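Local structure of acyl-CoA thioesterase II (Mycobacterium avium subsp. paratuberculosis, 4R9Z) at residues H41-A46 with T64-P69; G182-P185 with L190-S193; A196-V201 with G254-R259. The protein probably hydrolyses fatty acyl-CoA thioesters to free fatty acid and coenzyme A, and is built as a double hot-dog. All blocks are in the same frame, centred on the assembly; numbering follows the deposited sequence.

Contact 1: residues H41-A46 with T64-P69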
ATOM      1  N   HIS B  41     -13.066   3.354  -9.911  1.00 36.75           N
ATOM      2  CA  HIS B  41     -13.690   4.602 -10.318  1.00 36.69           C
ATOM      3  C   HIS B  41     -13.635   5.663  -9.222  1.00 38.23           C
ATOM      4  O   HIS B  41     -13.229   6.799  -9.465  1.00 43.72           O
ATOM      5  CB  HIS B  41     -15.145   4.355 -10.722  1.00 33.51           C
ATOM      6  CG  HIS B  41     -15.896   5.605 -11.058  1.00 32.62           C
ATOM      7  ND1 HIS B  41     -15.771   6.249 -12.269  1.00 38.13           N
ATOM      8  CD2 HIS B  41     -16.783   6.329 -10.335  1.00 36.66           C
ATOM      9  CE1 HIS B  41     -16.550   7.318 -12.279  1.00 42.76           C
ATOM     10  NE2 HIS B  41     -17.176   7.387 -11.118  1.00 44.88           N
ATOM     11  N   ILE B  42     -14.038   5.284  -8.014  1.00 30.43           N
ATOM     12  CA  ILE B  42     -14.103   6.233  -6.917  1.00 28.16           C
ATOM     13  C   ILE B  42     -12.699   6.610  -6.451  1.00 32.57           C
ATOM     14  O   ILE B  42     -12.476   7.739  -6.018  1.00 37.14           O
ATOM     15  CB  ILE B  42     -14.947   5.687  -5.737  1.00 37.00           C
ATOM     16  CG1 ILE B  42     -15.321   6.817  -4.776  1.00 35.65           C
ATOM     17  CG2 ILE B  42     -14.235   4.565  -5.006  1.00 30.53           C
ATOM     18  CD1 ILE B  42     -16.471   6.479  -3.863  1.00 31.29           C
ATOM     19  N   SER B  43     -11.752   5.681  -6.555  1.00 29.63           N
ATOM     20  CA  SER B  43     -10.379   5.966  -6.150  1.00 29.93           C
ATOM     21  C   SER B  43      -9.680   6.845  -7.184  1.00 31.88           C
ATOM     22  O   SER B  43      -8.787   7.620  -6.850  1.00 32.53           O
ATOM     23  CB  SER B  43      -9.584   4.675  -5.937  1.00 32.57           C
ATOM     24  OG  SER B  43      -9.267   4.050  -7.166  1.00 39.70           O
ATOM     25  N   ALA B  44     -10.078   6.710  -8.444  1.00 32.84           N
ATOM     26  CA  ALA B  44      -9.542   7.556  -9.505  1.00 38.14           C
ATOM     27  C   ALA B  44     -10.009   8.995  -9.332  1.00 32.58           C
ATOM     28  O   ALA B  44      -9.240   9.937  -9.529  1.00 29.79           O
ATOM     29  CB  ALA B  44      -9.955   7.030 -10.868  1.00 40.42           C
ATOM     30  N   GLN B  45     -11.278   9.152  -8.973  1.00 25.07           N
ATOM     31  CA  GLN B  45     -11.841  10.467  -8.702  1.00 31.51           C
ATOM     32  C   GLN B  45     -11.166  11.107  -7.495  1.00 31.86           C
ATOM     33  O   GLN B  45     -10.816  12.288  -7.517  1.00 32.42           O
ATOM     34  CB  GLN B  45     -13.353  10.369  -8.479  1.00 37.61           C
ATOM     35  CG  GLN B  45     -14.164  10.224  -9.756  1.00 32.21           C
ATOM     36  CD  GLN B  45     -15.659  10.204  -9.504  1.00 42.19           C
ATOM     37  OE1 GLN B  45     -16.124   9.727  -8.465  1.00 38.50           O
ATOM     38  NE2 GLN B  45     -16.424  10.713 -10.462  1.00 42.17           N
ATOM     39  N   ALA B  46     -10.982  10.317  -6.443  1.00 31.87           N
ATOM     40  CA  ALA B  46     -10.354  10.797  -5.220  1.00 27.56           C
ATOM     41  C   ALA B  46      -8.909  11.223  -5.474  1.00 31.41           C
ATOM     42  O   ALA B  46      -8.415  12.166  -4.858  1.00 35.24           O
ATOM     43  CB  ALA B  46     -10.411   9.732  -4.148  1.00 26.07           C
ATOM     44  N   THR B  64      -5.629   3.506  -1.003  1.00 20.48           N
ATOM     45  CA  THR B  64      -7.065   3.707  -0.896  1.00 18.70           C
ATOM     46  C   THR B  64      -7.745   2.559  -0.159  1.00 29.48           C
ATOM     47  O   THR B  64      -7.537   1.400  -0.497  1.00 27.03           O
ATOM     48  CB  THR B  64      -7.698   3.851  -2.291  1.00 21.18           C
ATOM     49  OG1 THR B  64      -6.963   4.809  -3.066  1.00 29.67           O
ATOM     50  CG2 THR B  64      -9.139   4.289  -2.177  1.00 25.11           C
ATOM     51  N   TYR B  65      -8.558   2.885   0.844  1.00 24.99           N
ATOM     52  CA  TYR B  65      -9.399   1.892   1.508  1.00 24.52           C
ATOM     53  C   TYR B  65     -10.831   2.022   1.035  1.00 27.60           C
ATOM     54  O   TYR B  65     -11.391   3.105   1.069  1.00 29.81           O
ATOM     55  CB  TYR B  65      -9.359   2.048   3.036  1.00 21.32           C
ATOM     56  CG  TYR B  65      -8.328   1.182   3.714  1.00 23.51           C
ATOM     57  CD1 TYR B  65      -8.435  -0.199   3.692  1.00 24.60           C
ATOM     58  CD2 TYR B  65      -7.247   1.744   4.369  1.00 23.11           C
ATOM     59  CE1 TYR B  65      -7.489  -0.992   4.300  1.00 29.79           C
ATOM     60  CE2 TYR B  65      -6.296   0.956   4.982  1.00 25.48           C
ATOM     61  CZ  TYR B  65      -6.422  -0.410   4.946  1.00 24.03           C
ATOM     62  OH  TYR B  65      -5.476  -1.194   5.557  1.00 21.37           O
ATOM     63  N   PHE B  66     -11.436   0.917   0.623  1.00 22.83           N
ATOM     64  CA  PHE B  66     -12.843   0.942   0.273  1.00 24.94           C
ATOM     65  C   PHE B  66     -13.611   0.407   1.459  1.00 26.13           C
ATOM     66  O   PHE B  66     -13.471  -0.758   1.827  1.00 26.31           O
ATOM     67  CB  PHE B  66     -13.112   0.124  -0.983  1.00 20.96           C
ATOM     68  CG  PHE B  66     -12.219   0.483  -2.119  1.00 16.59           C
ATOM     69  CD1 PHE B  66     -12.361   1.702  -2.764  1.00 23.62           C
ATOM     70  CD2 PHE B  66     -11.223  -0.386  -2.535  1.00 21.84           C
ATOM     71  CE1 PHE B  66     -11.527   2.051  -3.810  1.00 20.78           C
ATOM     72  CE2 PHE B  66     -10.385  -0.051  -3.586  1.00 23.64           C
ATOM     73  CZ  PHE B  66     -10.538   1.171  -4.227  1.00 24.72           C
ATOM     74  N   LEU B  67     -14.415   1.274   2.062  1.00 25.75           N
ATOM     75  CA  LEU B  67     -14.971   0.994   3.374  1.00 30.26           C
ATOM     76  C   LEU B  67     -16.425   0.588   3.308  1.00 32.07           C
ATOM     77  O   LEU B  67     -16.851  -0.344   3.989  1.00 41.16           O
ATOM     78  CB  LEU B  67     -14.826   2.214   4.288  1.00 29.33           C
ATOM     79  CG  LEU B  67     -13.411   2.751   4.499  1.00 28.87           C
ATOM     80  CD1 LEU B  67     -13.447   3.994   5.377  1.00 28.90           C
ATOM     81  CD2 LEU B  67     -12.531   1.672   5.109  1.00 21.51           C
ATOM     82  N   ARG B  68     -17.186   1.308   2.497  1.00 36.91           N
ATOM     83  CA  ARG B  68     -18.613   1.065   2.384  1.00 36.88           C
ATOM     84  C   ARG B  68     -19.052   1.132   0.925  1.00 32.44           C
ATOM     85  O   ARG B  68     -18.524   1.932   0.149  1.00 32.57           O
ATOM     86  CB  ARG B  68     -19.385   2.069   3.245  1.00 33.86           C
ATOM     87  CG  ARG B  68     -20.293   1.406   4.261  1.00 48.11           C
ATOM     88  CD  ARG B  68     -20.108   1.956   5.669  1.00 51.23           C
ATOM     89  NE  ARG B  68     -21.263   2.741   6.107  1.00 61.41           N
ATOM     90  CZ  ARG B  68     -22.436   2.219   6.460  1.00 59.33           C
ATOM     91  NH1 ARG B  68     -22.621   0.905   6.425  1.00 55.53           N
ATOM     92  NH2 ARG B  68     -23.430   3.013   6.841  1.00 51.82           N
ATOM     93  N   PRO B  69     -20.001   0.267   0.537  1.00 37.52           N
ATOM     94  CA  PRO B  69     -20.520   0.271  -0.835  1.00 39.85           C
ATOM     95  C   PRO B  69     -21.334   1.525  -1.131  1.00 35.50           C
ATOM     96  O   PRO B  69     -22.202   1.909  -0.343  1.00 34.98           O
ATOM     97  CB  PRO B  69     -21.407  -0.975  -0.881  1.00 31.68           C
ATOM     98  CG  PRO B  69     -21.794  -1.212   0.531  1.00 28.19           C
ATOM     99  CD  PRO B  69     -20.631  -0.773   1.367  1.00 26.22           C
TER

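Contact 2: residues G182-P185 with L190-S193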
ATOM      1  N   GLY B 182     -10.404   5.026 -27.297  1.00 43.90           N
ATOM      2  CA  GLY B 182     -10.619   6.440 -27.548  1.00 49.16           C
ATOM      3  C   GLY B 182      -9.362   7.235 -27.250  1.00 59.50           C
ATOM      4  O   GLY B 182      -8.375   6.688 -26.750  1.00 56.56           O
ATOM      5  N   ARG B 183      -9.382   8.522 -27.577  1.00 61.64           N
ATOM      6  CA  ARG B 183      -8.201   9.362 -27.411  1.00 63.78           C
ATOM      7  C   ARG B 183      -8.196  10.050 -26.040  1.00 63.40           C
ATOM      8  O   ARG B 183      -9.243  10.469 -25.543  1.00 53.58           O
ATOM      9  CB  ARG B 183      -8.137  10.403 -28.532  1.00 69.86           C
ATOM     10  CG  ARG B 183      -6.871  11.247 -28.540  1.00 84.78           C
ATOM     11  CD  ARG B 183      -5.660  10.369 -28.836  1.00 96.93           C
ATOM     12  NE  ARG B 183      -5.722   9.824 -30.192  1.00102.73           N
ATOM     13  CZ  ARG B 183      -4.677   9.352 -30.866  1.00 96.47           C
ATOM     14  NH1 ARG B 183      -3.470   9.346 -30.315  1.00 84.62           N
ATOM     15  NH2 ARG B 183      -4.843   8.880 -32.095  1.00 88.72           N
ATOM     16  N   VAL B 184      -7.020  10.125 -25.419  1.00 62.23           N
ATOM     17  CA  VAL B 184      -6.877  10.756 -24.107  1.00 55.13           C
ATOM     18  C   VAL B 184      -6.158  12.107 -24.215  1.00 59.39           C
ATOM     19  O   VAL B 184      -5.152  12.219 -24.915  1.00 56.88           O
ATOM     20  CB  VAL B 184      -6.110   9.827 -23.131  1.00 63.33           C
ATOM     21  CG1 VAL B 184      -5.839  10.516 -21.797  1.00 56.58           C
ATOM     22  CG2 VAL B 184      -6.882   8.531 -22.922  1.00 59.45           C
ATOM     23  N   PRO B 185      -6.663  13.128 -23.498  1.00 52.03           N
ATOM     24  CA  PRO B 185      -6.170  14.512 -23.497  1.00 49.61           C
ATOM     25  C   PRO B 185      -4.671  14.725 -23.240  1.00 61.91           C
ATOM     26  O   PRO B 185      -4.225  15.864 -23.376  1.00 73.57           O
ATOM     27  CB  PRO B 185      -6.980  15.146 -22.369  1.00 44.78           C
ATOM     28  CG  PRO B 185      -8.292  14.466 -22.467  1.00 44.11           C
ATOM     29  CD  PRO B 185      -7.995  13.040 -22.868  1.00 45.46           C
ATOM     30  N   LEU B 190      -4.363  13.275 -15.341  1.00 44.25           N
ATOM     31  CA  LEU B 190      -5.525  12.505 -15.778  1.00 42.68           C
ATOM     32  C   LEU B 190      -5.114  11.090 -16.163  1.00 39.51           C
ATOM     33  O   LEU B 190      -5.825  10.130 -15.884  1.00 45.12           O
ATOM     34  CB  LEU B 190      -6.231  13.187 -16.950  1.00 51.63           C
ATOM     35  CG  LEU B 190      -7.501  12.503 -17.469  1.00 45.89           C
ATOM     36  CD1 LEU B 190      -8.449  12.198 -16.324  1.00 40.84           C
ATOM     37  CD2 LEU B 190      -8.194  13.372 -18.507  1.00 49.49           C
ATOM     38  N   THR B 191      -3.966  10.978 -16.822  1.00 36.95           N
ATOM     39  CA  THR B 191      -3.417   9.691 -17.228  1.00 43.17           C
ATOM     40  C   THR B 191      -3.115   8.799 -16.022  1.00 42.72           C
ATOM     41  O   THR B 191      -3.396   7.601 -16.037  1.00 40.35           O
ATOM     42  CB  THR B 191      -2.137   9.880 -18.065  1.00 43.22           C
ATOM     43  OG1 THR B 191      -2.466  10.565 -19.280  1.00 61.60           O
ATOM     44  CG2 THR B 191      -1.509   8.546 -18.404  1.00 34.99           C
ATOM     45  N   ALA B 192      -2.538   9.388 -14.979  1.00 35.61           N
ATOM     46  CA  ALA B 192      -2.197   8.633 -13.784  1.00 28.31           C
ATOM     47  C   ALA B 192      -3.446   8.070 -13.112  1.00 36.94           C
ATOM     48  O   ALA B 192      -3.458   6.917 -12.678  1.00 36.62           O
ATOM     49  CB  ALA B 192      -1.424   9.500 -12.819  1.00 35.31           C
ATOM     50  N   SER B 193      -4.506   8.870 -13.045  1.00 32.49           N
ATOM     51  CA  SER B 193      -5.739   8.412 -12.416  1.00 39.37           C
ATOM     52  C   SER B 193      -6.395   7.323 -13.253  1.00 41.21           C
ATOM     53  O   SER B 193      -7.035   6.422 -12.714  1.00 41.87           O
ATOM     54  CB  SER B 193      -6.719   9.568 -12.212  1.00 39.29           C
ATOM     55  OG  SER B 193      -7.147  10.100 -13.453  1.00 46.76           O
TER

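Contact 3: residues A196-V201 with G254-R259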
ATOM      1  N   ALA B 196      -4.488   4.195 -12.499  1.00 36.94           N
ATOM      2  CA  ALA B 196      -5.009   3.707 -11.228  1.00 36.27           C
ATOM      3  C   ALA B 196      -6.408   3.122 -11.388  1.00 35.84           C
ATOM      4  O   ALA B 196      -6.705   2.061 -10.842  1.00 38.13           O
ATOM      5  CB  ALA B 196      -5.015   4.823 -10.195  1.00 37.76           C
ATOM      6  N   TYR B 197      -7.257   3.825 -12.134  1.00 41.65           N
ATOM      7  CA  TYR B 197      -8.624   3.386 -12.430  1.00 35.82           C
ATOM      8  C   TYR B 197      -8.644   1.953 -12.965  1.00 37.24           C
ATOM      9  O   TYR B 197      -9.340   1.090 -12.435  1.00 37.73           O
ATOM     10  CB  TYR B 197      -9.267   4.343 -13.442  1.00 27.91           C
ATOM     11  CG  TYR B 197     -10.781   4.312 -13.540  1.00 34.79           C
ATOM     12  CD1 TYR B 197     -11.492   3.122 -13.450  1.00 34.75           C
ATOM     13  CD2 TYR B 197     -11.499   5.488 -13.740  1.00 36.94           C
ATOM     14  CE1 TYR B 197     -12.871   3.101 -13.548  1.00 36.75           C
ATOM     15  CE2 TYR B 197     -12.880   5.477 -13.840  1.00 33.44           C
ATOM     16  CZ  TYR B 197     -13.560   4.281 -13.745  1.00 40.19           C
ATOM     17  OH  TYR B 197     -14.934   4.266 -13.841  1.00 42.89           O
ATOM     18  N   MET B 198      -7.887   1.718 -14.032  1.00 42.03           N
ATOM     19  CA  MET B 198      -7.867   0.423 -14.699  1.00 43.84           C
ATOM     20  C   MET B 198      -7.111  -0.627 -13.877  1.00 41.22           C
ATOM     21  O   MET B 198      -7.495  -1.797 -13.857  1.00 43.57           O
ATOM     22  CB  MET B 198      -7.264   0.570 -16.103  1.00 42.60           C
ATOM     23  CG  MET B 198      -5.936  -0.133 -16.332  1.00 48.58           C
ATOM     24  SD  MET B 198      -6.135  -1.868 -16.766  1.00 54.95           S
ATOM     25  CE  MET B 198      -7.626  -1.774 -17.747  1.00 50.39           C
ATOM     26  N   SER B 199      -6.053  -0.204 -13.189  1.00 33.68           N
ATOM     27  CA  SER B 199      -5.251  -1.103 -12.361  1.00 35.81           C
ATOM     28  C   SER B 199      -6.084  -1.772 -11.275  1.00 36.65           C
ATOM     29  O   SER B 199      -5.772  -2.875 -10.833  1.00 45.50           O
ATOM     30  CB  SER B 199      -4.090  -0.346 -11.716  1.00 37.38           C
ATOM     31  OG  SER B 199      -4.561   0.505 -10.684  1.00 33.06           O
ATOM     32  N   ALA B 200      -7.125  -1.085 -10.830  1.00 28.94           N
ATOM     33  CA  ALA B 200      -7.986  -1.600  -9.781  1.00 32.03           C
ATOM     34  C   ALA B 200      -9.069  -2.548 -10.297  1.00 40.07           C
ATOM     35  O   ALA B 200      -9.265  -3.628  -9.740  1.00 48.43           O
ATOM     36  CB  ALA B 200      -8.620  -0.444  -9.015  1.00 26.94           C
ATOM     37  N   VAL B 201      -9.778  -2.138 -11.346  1.00 37.85           N
ATOM     38  CA  VAL B 201     -10.953  -2.881 -11.812  1.00 34.28           C
ATOM     39  C   VAL B 201     -10.639  -4.215 -12.493  1.00 34.82           C
ATOM     40  O   VAL B 201     -11.505  -5.082 -12.578  1.00 39.23           O
ATOM     41  CB  VAL B 201     -11.799  -2.038 -12.795  1.00 33.83           C
ATOM     42  CG1 VAL B 201     -12.294  -0.771 -12.123  1.00 34.02           C
ATOM     43  CG2 VAL B 201     -10.998  -1.705 -14.045  1.00 44.50           C
ATOM     44  N   GLY B 254       0.216  -6.349  -9.167  1.00 29.85           N
ATOM     45  CA  GLY B 254       0.253  -5.889 -10.538  1.00 29.31           C
ATOM     46  C   GLY B 254       1.430  -5.003 -10.893  1.00 34.72           C
ATOM     47  O   GLY B 254       1.897  -4.200 -10.091  1.00 28.53           O
ATOM     48  N   THR B 255       1.913  -5.168 -12.116  1.00 36.13           N
ATOM     49  CA  THR B 255       2.954  -4.311 -12.656  1.00 31.32           C
ATOM     50  C   THR B 255       2.537  -3.908 -14.057  1.00 40.74           C
ATOM     51  O   THR B 255       2.213  -4.756 -14.885  1.00 39.99           O
ATOM     52  CB  THR B 255       4.321  -5.003 -12.693  1.00 30.97           C
ATOM     53  OG1 THR B 255       4.137  -6.423 -12.682  1.00 52.86           O
ATOM     54  CG2 THR B 255       5.153  -4.608 -11.492  1.00 29.78           C
ATOM     55  N   MET B 256       2.533  -2.609 -14.317  1.00 40.46           N
ATOM     56  CA  MET B 256       2.093  -2.108 -15.605  1.00 40.59           C
ATOM     57  C   MET B 256       3.265  -1.539 -16.388  1.00 38.99           C
ATOM     58  O   MET B 256       4.116  -0.849 -15.826  1.00 38.08           O
ATOM     59  CB  MET B 256       1.017  -1.047 -15.416  1.00 42.48           C
ATOM     60  CG  MET B 256       0.293  -0.670 -16.679  1.00 37.03           C
ATOM     61  SD  MET B 256      -1.049   0.457 -16.303  1.00 55.02           S
ATOM     62  CE  MET B 256      -2.020  -0.548 -15.186  1.00 41.43           C
ATOM     63  N   PHE B 257       3.301  -1.825 -17.686  1.00 41.72           N
ATOM     64  CA  PHE B 257       4.377  -1.350 -18.555  1.00 43.06           C
ATOM     65  C   PHE B 257       3.842  -0.613 -19.779  1.00 46.22           C
ATOM     66  O   PHE B 257       2.756  -0.922 -20.277  1.00 46.88           O
ATOM     67  CB  PHE B 257       5.250  -2.510 -19.041  1.00 45.27           C
ATOM     68  CG  PHE B 257       5.917  -3.295 -17.949  1.00 35.59           C
ATOM     69  CD1 PHE B 257       5.252  -4.333 -17.314  1.00 37.08           C
ATOM     70  CD2 PHE B 257       7.226  -3.024 -17.588  1.00 35.45           C
ATOM     71  CE1 PHE B 257       5.877  -5.072 -16.321  1.00 35.04           C
ATOM     72  CE2 PHE B 257       7.857  -3.759 -16.596  1.00 38.03           C
ATOM     73  CZ  PHE B 257       7.180  -4.785 -15.963  1.00 29.61           C
ATOM     74  N   ASN B 258       4.611   0.358 -20.266  1.00 48.71           N
ATOM     75  CA  ASN B 258       4.393   0.881 -21.612  1.00 53.22           C
ATOM     76  C   ASN B 258       4.835  -0.163 -22.626  1.00 56.68           C
ATOM     77  O   ASN B 258       5.679  -1.003 -22.312  1.00 54.62           O
ATOM     78  CB  ASN B 258       5.156   2.190 -21.839  1.00 50.16           C
ATOM     79  CG  ASN B 258       4.538   3.367 -21.115  1.00 41.86           C
ATOM     80  OD1 ASN B 258       3.319   3.462 -20.981  1.00 45.82           O
ATOM     81  ND2 ASN B 258       5.382   4.279 -20.648  1.00 43.02           N
ATOM     82  N   ARG B 259       4.274  -0.116 -23.832  1.00 58.30           N
ATOM     83  CA  ARG B 259       4.665  -1.048 -24.888  1.00 50.55           C
ATOM     84  C   ARG B 259       6.170  -1.012 -25.126  1.00 44.29           C
ATOM     85  O   ARG B 259       6.764  -2.002 -25.541  1.00 52.65           O
ATOM     86  CB  ARG B 259       3.919  -0.745 -26.189  1.00 65.45           C
ATOM     87  CG  ARG B 259       4.168  -1.766 -27.296  1.00 69.21           C
ATOM     88  CD  ARG B 259       3.132  -1.664 -28.407  1.00 79.30           C
ATOM     89  NE  ARG B 259       3.175  -2.812 -29.312  1.00 77.22           N
ATOM     90  CZ  ARG B 259       2.229  -3.097 -30.202  1.00 78.37           C
ATOM     91  NH1 ARG B 259       1.157  -2.321 -30.303  1.00 72.10           N
ATOM     92  NH2 ARG B 259       2.349  -4.158 -30.989  1.00 78.45           N
TER

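Contact 1: residues H41-A46 with T64-P69
Phe66, at the end of strand 58-66, brings its ring up to Ile42 and Ser43 of helix 39-52. Its CB bond runs across the helix; the first torsion (chi1 -51°), with CG anti to the carbonyl carbon, then swings the ring toward these two residues. CB and CG serve as a stem. CD1 is the first atom to arrive, 4.1 Å from Ile42 CG2, and CE1 comes slightly closer to the same methyl, at 3.9 Å. The methyl approaches obliquely, the two side chains sliding past each other in opposite directions. CE1 also lies 3.9 Å from Ser43 CB, and CZ, at the tip, is 4.0 Å from that carbon, which sits at the ring edge near its plane. Ser43 CB has a second neighbour on the strand, Thr64 CG2 at 3.8 Å. The serine hydroxyl is turned back into its own helix by weak hydrogen bonds to Gly39 O and Gly40 O, leaving the methylene to face the strand. A helix packed on the inner face of antiparallel strands is the core of the hot-dog fold; here the short segment axes approach to 9.7 Å at 140°. On other sides, Phe66 packs on Gln219 and His222, and Ile42 on Phe78. No hydrogen bond spans the two segments, which meet here by van der Waals packing of buried carbon atoms.

Contact 2: residues G182-P185 with L190-S193
Pro185 and Leu190 meet at an oblique angle, CG of the proline ring set against one leucine methyl, CD2, 4.1 Å away. Leu190 reaches the loop by stretching out: CG stands anti to the backbone N (chi1 -178°), and CD2 is the branch that continues away from CA, while CD1 folds back toward the backbone. One residue before the proline, Val184 points its CB bond at the helix and presents CG1 to OG1 of Thr191, one residue after the leucine, at 4.2 Å, a methyl beside a hydroxyl oxygen. That hydroxyl is already engaged, since it hydrogen-bonds to Asp187 O, just before the helix begins. Leu232, from a loop further along the chain, touches both Val184 and Thr191. The loop after strand 176-180 thus doubles back over the first turns of helix 188-201, with alpha carbons still 7.8 Å apart at Val184 and Thr191. Within the helix, Ser193 OG gives a 2.8 Å hydrogen bond to Leu190 O, tilted 33° from the carbonyl plane; the Ser193 side chain also touches Leu47 and Leu48 of helix 39-52. No hydrogen bond crosses between loop and helix. Both hydroxyls are bonded to nearby backbone carbonyl oxygens, and the helix offers the loop a leucine methyl and an already bonded threonine oxygen, a contact of modest area held by van der Waals packing.

Contact 3: residues A196-V201 with G254-R259
Met198 and Ser199, on successive positions of helix 188-201, both touch the terminal methyl of Met256, on strand 249-258. The segment starts at Ala196, whose carbonyl oxygen takes two bonds from the same face of its plane: Ser199 OG at 2.7 Å and Ala200 N at 3.2 Å. Met198 has a chain bent at both outer torsions, and its CG lies 4.1 Å from Met256 CE, the two side chains crossing at a slant. Trp178 of strand 176-180 touches both methionines. This is the second hot-dog of the chain, its helix resting on antiparallel strands as helix 39-52 does in the first. Ser199 comes next, with CB 4.0 Å from the same CE. Met256 sends CG anti to its backbone N (chi1 -168°) and bends only at the last torsion (-60°), which brings the methyl to these two carbons. Ser199 OG is hydrogen-bonded to His222 NE2 as well as to Ala196 O, and the carbonyl oxygen of Ser199 is bonded to Tyr238 OH. At Ala200 the carbonyl oxygen meets the side-chain amides of Gln219 and Gln269.

In the fold
The three contacts follow one another along the chain, none enclosing or crossing another. Contact 1 closes a loop of 17 residues in the N-terminal hot-dog, tying helix 39-52 to strand 58-66. Contact 2 spans just four residues, two of them already in helix 188-201, where the chain has left strand 176-180. Contact 3, on the same helix, spans 52 residues to reach strand 249-258. The two halves meet through their helices: Ala44 CB packs on Ser193 O, and His41 ND1 lies 2.7 Å from Tyr197 OH, a probable hydrogen bond. Strands join them too, strand 58-66 pairing through its backbone with strand 218-226.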